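Side-chain contact in probable glucarate dehydratase (Mycobacterium smegmatis str. MC2 155, PDB 3VDG), which probably dehydrates glucarate or a related sugar acid, as a metal-dependent member of the enolase superfamily: residues Leu243-Asn246 against Ala247-Pro251. Numbering follows the deposited sequence.
Sequences LDPN and AAWTP. With NA (sodium ion), chain C; FMT (formic acid), chain B.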
ATOM      1  N   LEU A 243      21.949  15.179  10.196  1.00 25.13           N
ATOM      2  CA  LEU A 243      21.796  16.519  10.744  1.00 22.93           C
ATOM      3  C   LEU A 243      20.456  17.063  10.252  1.00 19.22           C
ATOM      4  O   LEU A 243      20.093  16.869   9.094  1.00 23.18           O
ATOM      5  CB  LEU A 243      22.948  17.409  10.251  1.00 27.88           C
ATOM      6  CG  LEU A 243      22.942  18.906  10.589  1.00 23.60           C
ATOM      7  CD1 LEU A 243      22.933  19.116  12.098  1.00 19.82           C
ATOM      8  CD2 LEU A 243      24.168  19.571   9.947  1.00 25.38           C
ATOM      9  N   ASP A 244      19.731  17.742  11.136  1.00 23.33           N
ATOM     10  CA  ASP A 244      18.386  18.214  10.830  1.00 22.51           C
ATOM     11  C   ASP A 244      18.163  19.592  11.430  1.00 17.08           C
ATOM     12  O   ASP A 244      17.909  19.717  12.629  1.00 19.52           O
ATOM     13  CB  ASP A 244      17.379  17.229  11.422  1.00 21.91           C
ATOM     14  CG  ASP A 244      15.942  17.720  11.324  1.00 27.25           C
ATOM     15  OD1 ASP A 244      15.645  18.668  10.549  1.00 24.79           O
ATOM     16  OD2 ASP A 244      15.098  17.138  12.027  1.00 23.49           O
ATOM     17  N   PRO A 245      18.298  20.642  10.617  1.00 18.57           N
ATOM     18  CA  PRO A 245      18.103  21.978  11.183  1.00 23.81           C
ATOM     19  C   PRO A 245      16.669  22.486  11.003  1.00 23.77           C
ATOM     20  O   PRO A 245      16.440  23.692  11.135  1.00 20.87           O
ATOM     21  CB  PRO A 245      19.041  22.839  10.330  1.00 22.18           C
ATOM     22  CG  PRO A 245      18.931  22.197   8.977  1.00 22.22           C
ATOM     23  CD  PRO A 245      18.822  20.705   9.239  1.00 19.84           C
ATOM     24  N   ASN A 246      15.723  21.598  10.680  1.00 19.23           N
ATOM     25  CA  ASN A 246      14.314  22.017  10.540  1.00 18.21           C
ATOM     26  C   ASN A 246      14.158  23.259   9.650  1.00 21.82           C
ATOM     27  O   ASN A 246      13.474  24.211  10.017  1.00 23.41           O
ATOM     28  CB  ASN A 246      13.687  22.281  11.922  1.00 21.22           C
ATOM     29  CG  ASN A 246      13.346  20.993  12.678  1.00 25.27           C
ATOM     30  OD1 ASN A 246      13.894  20.714  13.754  1.00 25.39           O
ATOM     31  ND2 ASN A 246      12.437  20.201  12.115  1.00 22.80           N
ATOM     32  N   ALA A 247      14.795  23.241   8.482  1.00 18.25           N
ATOM     33  CA  ALA A 247      14.641  24.299   7.477  1.00 20.25           C
ATOM     34  C   ALA A 247      15.181  25.655   7.921  1.00 20.17           C
ATOM     35  O   ALA A 247      14.716  26.703   7.445  1.00 20.95           O
ATOM     36  CB  ALA A 247      13.179  24.438   7.042  1.00 21.93           C
ATOM     37  N   ALA A 248      16.180  25.656   8.792  1.00 20.11           N
ATOM     38  CA  ALA A 248      16.733  26.938   9.288  1.00 21.14           C
ATOM     39  C   ALA A 248      17.653  27.661   8.309  1.00 23.23           C
ATOM     40  O   ALA A 248      18.132  28.748   8.630  1.00 23.22           O
ATOM     41  CB  ALA A 248      17.452  26.738  10.616  1.00 17.39           C
ATOM     42  N   TRP A 249      17.936  27.057   7.148  1.00 19.55           N
ATOM     43  CA  TRP A 249      18.924  27.636   6.214  1.00 21.88           C
ATOM     44  C   TRP A 249      18.351  28.005   4.886  1.00 27.00           C
ATOM     45  O   TRP A 249      17.380  27.402   4.428  1.00 22.90           O
ATOM     46  CB  TRP A 249      20.076  26.680   5.945  1.00 19.97           C
ATOM     47  CG  TRP A 249      20.713  26.113   7.176  1.00 18.55           C
ATOM     48  CD1 TRP A 249      20.926  26.741   8.403  1.00 21.22           C
ATOM     49  CD2 TRP A 249      21.292  24.779   7.317  1.00 18.75           C
ATOM     50  NE1 TRP A 249      21.543  25.885   9.288  1.00 22.45           N
ATOM     51  CE2 TRP A 249      21.804  24.693   8.683  1.00 19.04           C
ATOM     52  CE3 TRP A 249      21.425  23.678   6.472  1.00 21.41           C
ATOM     53  CZ2 TRP A 249      22.414  23.546   9.165  1.00 21.47           C
ATOM     54  CZ3 TRP A 249      22.040  22.522   6.977  1.00 23.06           C
ATOM     55  CH2 TRP A 249      22.510  22.457   8.284  1.00 19.85           C
ATOM     56  N   THR A 250      18.969  28.978   4.227  1.00 20.42           N
ATOM     57  CA  THR A 250      18.618  29.275   2.838  1.00 20.69           C
ATOM     58  C   THR A 250      19.213  28.183   1.952  1.00 17.36           C
ATOM     59  O   THR A 250      20.062  27.393   2.404  1.00 21.82           O
ATOM     60  CB  THR A 250      19.240  30.592   2.374  1.00 32.05           C
ATOM     61  OG1 THR A 250      20.660  30.462   2.409  1.00 25.16           O
ATOM     62  CG2 THR A 250      18.808  31.753   3.263  1.00 23.99           C
ATOM     63  N   PRO A 251      18.774  28.118   0.689  1.00 20.52           N
ATOM     64  CA  PRO A 251      19.357  27.066  -0.123  1.00 24.68           C
ATOM     65  C   PRO A 251      20.857  27.254  -0.331  1.00 28.90           C
ATOM     66  O   PRO A 251      21.592  26.263  -0.390  1.00 26.99           O
ATOM     67  CB  PRO A 251      18.582  27.173  -1.443  1.00 21.91           C
ATOM     68  CG  PRO A 251      17.255  27.754  -1.043  1.00 22.62           C
ATOM     69  CD  PRO A 251      17.621  28.761   0.024  1.00 24.90           C
TER
HETATM   70 NA    NA C 502      13.529  15.703  10.832  1.00 43.00          NA
HETATM   71  C   FMT B 501      10.872  17.819  14.151  1.00 46.96           C
HETATM   72  O1  FMT B 501      11.547  17.613  13.147  1.00 40.43           O
HETATM   73  O2  FMT B 501       9.662  17.263  14.276  1.00 32.81           O
HETATM   74  O   HOH W   1      13.013  17.847   9.977  1.00 25.35           O
HETATM   75  O   HOH W   2      12.760  15.441  12.976  1.00 32.47           O
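P245 lies over one face of the W249 indole. Its CG sits 3.5 Å from the centroid of the six-membered ring, almost on the ring normal (5° off), a CH-pi contact. P245 CB rests on the same face, 3.6 Å from W249 CZ2. L243 meets the ring at its edge instead, with CD2 in the ring plane and 3.7 Å from W249 CH2. CG anti to the backbone N (chi1 175°), with chi2 59°, brings CD2 alone there. P222, E225, V257 and L268 also touch the indole, and this is the tightly packed side.

A248 N gives P245 O only a weak bond, closing a type I' turn; A247 and A248 have further backbone partners in D270 and R444. Overlapping it, N246 N donates to D244 OD1 (2.9 Å) from above the carboxylate plane, an Asx turn. Sodium, bound by D244 OD2 at 2.4 Å, also holds the carboxylate.

The other side faces sodium-bound waters and a formate, probably from the crystallisation liquor. N246 ND2 donates nearly straight to formate O1. K216 NZ hydrogen-bonds N246 OD1 and also D244 OD2. D244 closes strand 241-244 at its C-terminal end, where the enolase-superfamily beta/alpha barrel carries its metal ligands; E269 ends the neighbouring strand and N292 follows the next.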